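Local structure of nitrate regulatory protein (Klebsiella oxytoca, 4AKK) at residues Glu366-Leu369 and Ile370-Lys374; Lys374-Leu377 and Met378-Gly382; Gln390-Arg393 and Lys394-Met397. The protein senses nitrate and nitrite and, by binding the terminator site in the nasF operon leader RNA, effects transcription antitermination. All coordinates share one frame; numbering follows the deposited sequence.

Contact 1: residues Glu366-Leu369 and Ile370-Lys374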
loop_
_atom_site.group_PDB
_atom_site.type_symbol
_atom_site.label_atom_id
_atom_site.label_comp_id
_atom_site.label_asym_id
_atom_site.label_seq_id
_atom_site.Cartn_x
_atom_site.Cartn_y
_atom_site.Cartn_z
ATOM N N GLU A 366 -7.686 -12.331 11.822
ATOM C CA GLU A 366 -8.887 -11.744 11.228
ATOM C C GLU A 366 -10.142 -12.372 11.798
ATOM O O GLU A 366 -11.170 -11.702 11.957
ATOM C CB GLU A 366 -8.863 -11.895 9.707
ATOM C CG GLU A 366 -7.670 -11.198 9.076
ATOM C CD GLU A 366 -7.691 -11.273 7.561
ATOM O OE1 GLU A 366 -8.521 -12.035 7.025
ATOM O OE2 GLU A 366 -6.882 -10.574 6.912
ATOM N N ARG A 367 -10.064 -13.663 12.108
ATOM C CA ARG A 367 -11.205 -14.330 12.710
ATOM C C ARG A 367 -11.510 -13.767 14.093
ATOM O O ARG A 367 -12.673 -13.662 14.479
ATOM C CB ARG A 367 -10.999 -15.839 12.741
ATOM C CG ARG A 367 -11.261 -16.446 11.385
ATOM C CD ARG A 367 -10.689 -17.821 11.244
ATOM N NE ARG A 367 -10.609 -18.207 9.841
ATOM C CZ ARG A 367 -10.455 -19.460 9.430
ATOM N NH1 ARG A 367 -10.373 -20.433 10.328
ATOM N NH2 ARG A 367 -10.388 -19.740 8.132
ATOM N N LYS A 368 -10.467 -13.373 14.818
ATOM C CA LYS A 368 -10.636 -12.757 16.136
ATOM C C LYS A 368 -11.471 -11.482 16.013
ATOM O O LYS A 368 -12.367 -11.212 16.821
ATOM C CB LYS A 368 -9.276 -12.416 16.762
ATOM C CG LYS A 368 -9.404 -11.706 18.114
ATOM C CD LYS A 368 -8.448 -10.528 18.229
ATOM C CE LYS A 368 -7.003 -10.974 18.120
ATOM N NZ LYS A 368 -6.074 -9.986 18.729
ATOM N N LEU A 369 -11.164 -10.693 14.998
ATOM C CA LEU A 369 -11.937 -9.491 14.719
ATOM C C LEU A 369 -13.383 -9.807 14.375
ATOM O O LEU A 369 -14.300 -9.133 14.847
ATOM C CB LEU A 369 -11.286 -8.708 13.594
ATOM C CG LEU A 369 -9.903 -8.212 13.991
ATOM C CD1 LEU A 369 -9.135 -7.676 12.788
ATOM C CD2 LEU A 369 -10.037 -7.156 15.081
ATOM N N ILE A 370 -13.585 -10.841 13.559
ATOM C CA ILE A 370 -14.923 -11.247 13.169
ATOM C C ILE A 370 -15.725 -11.783 14.357
ATOM O O ILE A 370 -16.929 -11.541 14.463
ATOM C CB ILE A 370 -14.893 -12.300 12.037
ATOM C CG1 ILE A 370 -14.410 -11.659 10.728
ATOM C CG2 ILE A 370 -16.266 -12.872 11.831
ATOM C CD1 ILE A 370 -13.865 -12.649 9.704
ATOM N N GLU A 371 -15.060 -12.517 15.249
ATOM C CA GLU A 371 -15.727 -13.023 16.448
ATOM C C GLU A 371 -16.188 -11.865 17.343
ATOM O O GLU A 371 -17.336 -11.830 17.792
ATOM C CB GLU A 371 -14.822 -13.990 17.217
ATOM C CG GLU A 371 -14.570 -15.320 16.495
ATOM C CD GLU A 371 -15.850 -16.069 16.192
ATOM O OE1 GLU A 371 -16.835 -15.905 16.945
ATOM O OE2 GLU A 371 -15.875 -16.819 15.195
ATOM N N LYS A 372 -15.289 -10.917 17.585
ATOM C CA LYS A 372 -15.652 -9.678 18.284
ATOM C C LYS A 372 -16.847 -8.935 17.658
ATOM O O LYS A 372 -17.786 -8.545 18.357
ATOM C CB LYS A 372 -14.454 -8.740 18.346
ATOM C CG LYS A 372 -13.369 -9.128 19.337
ATOM C CD LYS A 372 -12.147 -8.230 19.127
ATOM C CE LYS A 372 -11.117 -8.365 20.237
ATOM N NZ LYS A 372 -11.412 -7.455 21.377
ATOM N N ALA A 373 -16.816 -8.716 16.348
ATOM C CA ALA A 373 -17.961 -8.082 15.690
ATOM C C ALA A 373 -19.250 -8.885 15.888
ATOM O O ALA A 373 -20.324 -8.312 16.088
ATOM C CB ALA A 373 -17.690 -7.852 14.218
ATOM N N LYS A 374 -19.145 -10.211 15.828
ATOM C CA LYS A 374 -20.303 -11.064 16.079
ATOM C C LYS A 374 -20.869 -10.826 17.480
ATOM O O LYS A 374 -22.077 -10.655 17.651
ATOM C CB LYS A 374 -19.952 -12.538 15.895
ATOM C CG LYS A 374 -20.013 -13.013 14.451
ATOM C CD LYS A 374 -19.289 -14.352 14.274
ATOM C CE LYS A 374 -19.709 -15.368 15.332
ATOM N NZ LYS A 374 -18.943 -16.651 15.222
#
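K368 and K372, one helical turn apart, lie side by side and point the same way, K368 CD meeting K372 CE at 4.0 Å. Methylene groups do the touching. The ammonium groups remain separate, with K368 NZ 6.5 Å from K372 NZ, an arrangement that would let the like charges avoid each other while the chains pack. K372 CG, anti to its own carbonyl carbon (chi1 -74°), passes 3.4 Å from K368 O. That same oxygen receives the nearly straight bond from K372 N, at 3.0 Å and 175°. Earlier in the segment, I370 lays CG1 at 3.5 Å from E366 O, and E371 brings CG to 3.2 Å from R367 O, each beside the backbone bond that its own N makes to that oxygen. These i to i+4 bonds, continued by A373 N to L369 O, are those of a regular alpha-helix, here the middle of helix 360-380 in the ANTAR region. A further step along the helix, K374 NZ forms a salt bridge with E371 OE1 at 2.8 Å, meeting the syn side of the carboxylate 22° out of its plane; E385 of the next helix is a second partner for this ammonium. Two further charged ends find partners outside: E366 pairs with R402, and R367 with E218 of helix 217-240, while L369 and A373 rest on V404 and A407 of helix 403-412.

Contact 2: residues Lys374-Leu377 and Met378-Gly382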
loop_
_atom_site.group_PDB
_atom_site.type_symbol
_atom_site.label_atom_id
_atom_site.label_comp_id
_atom_site.label_asym_id
_atom_site.label_seq_id
_atom_site.Cartn_x
_atom_site.Cartn_y
_atom_site.Cartn_z
ATOM N N LYS A 374 -19.145 -10.211 15.828
ATOM C CA LYS A 374 -20.303 -11.064 16.079
ATOM C C LYS A 374 -20.869 -10.826 17.480
ATOM O O LYS A 374 -22.077 -10.655 17.651
ATOM C CB LYS A 374 -19.952 -12.538 15.895
ATOM C CG LYS A 374 -20.013 -13.013 14.451
ATOM C CD LYS A 374 -19.289 -14.352 14.274
ATOM C CE LYS A 374 -19.709 -15.368 15.332
ATOM N NZ LYS A 374 -18.943 -16.651 15.222
ATOM N N SER A 375 -19.990 -10.811 18.476
ATOM C CA SER A 375 -20.404 -10.542 19.851
ATOM C C SER A 375 -21.128 -9.207 19.971
ATOM O O SER A 375 -22.112 -9.096 20.697
ATOM C CB SER A 375 -19.204 -10.571 20.792
ATOM O OG SER A 375 -18.459 -11.758 20.584
ATOM N N VAL A 376 -20.642 -8.195 19.257
ATOM C CA VAL A 376 -21.281 -6.885 19.289
ATOM C C VAL A 376 -22.727 -6.980 18.828
ATOM O O VAL A 376 -23.620 -6.404 19.448
ATOM C CB VAL A 376 -20.531 -5.843 18.430
ATOM C CG1 VAL A 376 -21.416 -4.618 18.184
ATOM C CG2 VAL A 376 -19.216 -5.444 19.104
ATOM N N LEU A 377 -22.952 -7.702 17.736
ATOM C CA LEU A 377 -24.300 -7.912 17.223
ATOM C C LEU A 377 -25.129 -8.782 18.171
ATOM O O LEU A 377 -26.330 -8.578 18.326
ATOM C CB LEU A 377 -24.253 -8.539 15.827
ATOM C CG LEU A 377 -23.554 -7.708 14.743
ATOM C CD1 LEU A 377 -23.424 -8.470 13.445
ATOM C CD2 LEU A 377 -24.293 -6.402 14.525
ATOM N N MET A 378 -24.482 -9.748 18.808
ATOM C CA MET A 378 -25.187 -10.653 19.705
ATOM C C MET A 378 -25.676 -9.925 20.958
ATOM O O MET A 378 -26.713 -10.273 21.524
ATOM C CB MET A 378 -24.306 -11.851 20.068
ATOM C CG MET A 378 -24.194 -12.895 18.954
ATOM S SD MET A 378 -22.791 -14.013 19.156
ATOM C CE MET A 378 -23.261 -14.942 20.614
ATOM N N THR A 379 -24.938 -8.897 21.367
ATOM C CA THR A 379 -25.219 -8.182 22.608
ATOM C C THR A 379 -26.128 -6.968 22.427
ATOM O O THR A 379 -27.145 -6.830 23.105
ATOM C CB THR A 379 -23.922 -7.705 23.264
ATOM O OG1 THR A 379 -23.106 -8.837 23.582
ATOM C CG2 THR A 379 -24.226 -6.922 24.525
ATOM N N TYR A 380 -25.756 -6.087 21.511
ATOM C CA TYR A 380 -26.458 -4.824 21.359
ATOM C C TYR A 380 -27.596 -4.914 20.364
ATOM O O TYR A 380 -28.264 -3.920 20.092
ATOM C CB TYR A 380 -25.478 -3.722 20.960
ATOM C CG TYR A 380 -24.390 -3.542 21.988
ATOM C CD1 TYR A 380 -24.573 -2.707 23.083
ATOM C CD2 TYR A 380 -23.193 -4.236 21.888
ATOM C CE1 TYR A 380 -23.585 -2.556 24.040
ATOM C CE2 TYR A 380 -22.198 -4.090 22.837
ATOM C CZ TYR A 380 -22.400 -3.247 23.910
ATOM O OH TYR A 380 -21.409 -3.100 24.856
ATOM N N GLN A 381 -27.832 -6.105 19.829
ATOM C CA GLN A 381 -28.857 -6.251 18.805
ATOM C C GLN A 381 -29.612 -7.575 18.912
ATOM O O GLN A 381 -30.528 -7.842 18.136
ATOM C CB GLN A 381 -28.240 -6.075 17.420
ATOM C CG GLN A 381 -29.193 -5.510 16.392
ATOM C CD GLN A 381 -28.495 -4.580 15.429
ATOM O OE1 GLN A 381 -27.349 -4.189 15.655
ATOM N NE2 GLN A 381 -29.182 -4.213 14.353
ATOM N N GLY A 382 -29.221 -8.394 19.881
ATOM C CA GLY A 382 -29.964 -9.594 20.219
ATOM C C GLY A 382 -29.953 -10.671 19.156
ATOM O O GLY A 382 -30.882 -11.474 19.064
#
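V376 and Y380 set their side chains obliquely across one another on the last turn of helix 360-380, in the ANTAR region, V376 CG1 lying 4.1 Å from Y380 CD2. The tyrosine ring is turned with an edge to the backbone: V376 O sits in the ring plane, 3.3 Å from Y380 CD2, and also accepts the bond from Y380 N. T379 CG2 lies over one face of the ring, 3.8 Å above its plane and toward the rim. L377 and Q381 instead run side by side in the same direction, with L377 CD2 3.9 Å from Q381 OE1; L416 of the second subunit packs on both. M378 runs back along the helix, its SD 3.7 Å from K374 O, the acceptor for M378 N. V376 and L377 both lean on L410 of helix 403-412, and K374 packs on A388 of helix 385-399. The T379 hydroxyl, its OG1 anti to the carbonyl carbon (chi1 -61°), turns back to S375 O at 3.1 Å; S375 O thus accepts from two donors, T379 N and T379 OG1, which reach it from opposite faces of its carbonyl plane.

Contact 3: residues Gln390-Arg393 and Lys394-Met397; sequences QALR and KMAM
K394 opens the turn by donating its N to Q390 O at 2.8 Å, while its CB lies 3.4 Å from the same oxygen. Its chain leaves extended and then bends twice near the end, which brings K394 NZ back to 3.9 Å from A391 O. M395 follows with N bonded to A391 O. Its methyl folds back over the preceding turn: the bend at chi3 (-75°) places M395 CE 3.5 Å from A391 O and within loose apolar contact of L392 CD2 at 4.4 Å. L416 of the second subunit packs on M395. The A396 methyl lies near two carbonyls, its CB 3.5 Å from both L392 O and R393 O; A396 N bonds to L392 O and weakly to R393 O. M397 closes the segment against R393, the two side chains crossing at about a right angle. With CG opposite the backbone N (chi1 154°) and a bend at chi2 (73°), the R393 chain reaches M397, which lies over one face of the guanidinium, with M397 SD 3.6 Å from R393 NE and M397 CG offset toward the rim. V224 of helix 217-240 and M403 of helix 403-412 also touch R393. Such sulfur-over-guanidinium packing spans a single turn of regular alpha-helix, in helix 385-399 of the ANTAR region, whose inner side, through L392 and A396, packs on I406 of helix 403-412.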
loop_
_atom_site.group_PDB
_atom_site.type_symbol
_atom_site.label_atom_id
_atom_site.label_comp_id
_atom_site.label_asym_id
_atom_site.label_seq_id
_atom_site.Cartn_x
_atom_site.Cartn_y
_atom_site.Cartn_z
ATOM N N GLN A 390 -24.119 -14.318 9.556
ATOM C CA GLN A 390 -24.800 -14.084 8.289
ATOM C C GLN A 390 -24.937 -12.593 8.017
ATOM O O GLN A 390 -24.748 -12.147 6.888
ATOM C CB GLN A 390 -26.168 -14.769 8.265
ATOM C CG GLN A 390 -26.098 -16.293 8.256
ATOM C CD GLN A 390 -25.632 -16.879 6.918
ATOM O OE1 GLN A 390 -25.706 -16.083 5.855
ATOM N NE2 GLN A 390 -25.213 -18.039 6.851
ATOM N N ALA A 391 -25.247 -11.818 9.056
ATOM C CA ALA A 391 -25.380 -10.364 8.911
ATOM C C ALA A 391 -24.089 -9.728 8.390
ATOM O O ALA A 391 -24.114 -8.895 7.488
ATOM C CB ALA A 391 -25.785 -9.735 10.227
ATOM N N LEU A 392 -22.963 -10.133 8.965
ATOM C CA LEU A 392 -21.658 -9.624 8.557
ATOM C C LEU A 392 -21.337 -9.985 7.096
ATOM O O LEU A 392 -20.882 -9.138 6.323
ATOM C CB LEU A 392 -20.576 -10.159 9.513
ATOM C CG LEU A 392 -20.695 -9.684 10.974
ATOM C CD1 LEU A 392 -19.776 -10.455 11.915
ATOM C CD2 LEU A 392 -20.424 -8.198 11.103
ATOM N N ARG A 393 -21.576 -11.243 6.729
ATOM C CA ARG A 393 -21.364 -11.714 5.356
ATOM C C ARG A 393 -22.253 -10.949 4.387
ATOM O O ARG A 393 -21.823 -10.566 3.290
ATOM C CB ARG A 393 -21.596 -13.234 5.257
ATOM C CG ARG A 393 -22.024 -13.776 3.870
ATOM C CD ARG A 393 -20.897 -13.782 2.827
ATOM N NE ARG A 393 -21.284 -14.455 1.581
ATOM C CZ ARG A 393 -20.497 -14.609 0.517
ATOM N NH1 ARG A 393 -19.266 -14.122 0.523
ATOM N NH2 ARG A 393 -20.940 -15.255 -0.564
ATOM N N LYS A 394 -23.486 -10.695 4.812
ATOM C CA LYS A 394 -24.415 -9.933 3.992
ATOM C C LYS A 394 -23.891 -8.526 3.749
ATOM O O LYS A 394 -23.851 -8.071 2.608
ATOM C CB LYS A 394 -25.803 -9.876 4.635
ATOM C CG LYS A 394 -26.823 -9.099 3.803
ATOM C CD LYS A 394 -28.212 -9.138 4.428
ATOM C CE LYS A 394 -28.157 -8.897 5.938
ATOM N NZ LYS A 394 -27.550 -7.580 6.306
ATOM N N MET A 395 -23.487 -7.835 4.815
ATOM C CA MET A 395 -22.964 -6.474 4.664
ATOM C C MET A 395 -21.738 -6.448 3.748
ATOM O O MET A 395 -21.523 -5.486 3.025
ATOM C CB MET A 395 -22.639 -5.838 6.022
ATOM C CG MET A 395 -23.767 -4.990 6.619
ATOM S SD MET A 395 -23.421 -4.382 8.298
ATOM C CE MET A 395 -23.677 -5.896 9.200
ATOM N N ALA A 396 -20.954 -7.525 3.770
ATOM C CA ALA A 396 -19.725 -7.603 2.988
ATOM C C ALA A 396 -20.011 -7.708 1.493
ATOM O O ALA A 396 -19.311 -7.103 0.696
ATOM C CB ALA A 396 -18.877 -8.775 3.445
ATOM N N MET A 397 -21.019 -8.504 1.130
ATOM C CA MET A 397 -21.482 -8.620 -0.249
ATOM C C MET A 397 -22.019 -7.276 -0.719
ATOM O O MET A 397 -21.631 -6.774 -1.773
ATOM C CB MET A 397 -22.594 -9.676 -0.381
ATOM C CG MET A 397 -22.185 -11.133 -0.087
ATOM S SD MET A 397 -23.468 -12.388 -0.417
ATOM C CE MET A 397 -24.635 -12.086 0.899
#

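In the fold
Contacts 1 and 2 are successive turns of helix 360-380 and share K374, whereas contact 3 belongs to helix 385-399, which follows in the chain. L392 joins all three, its CD1 lying 3.6 Å from K374 CG and its CD2 3.8 Å from L377 CD1. Contact 3 is the buried member; the other two are only partly buried. Their chemistry varies accordingly: contact 1 displays lysines on its exposed side and sends charged ends to other parts of the chain, contact 2 combines an apolar inner side with hydroxyl and aromatic groups toward the C-terminal part of the helix, and contact 3 combines methyl packing on its inner side with a thioether over a guanidinium. Contacts 2 and 3 also meet L416 of the second subunit.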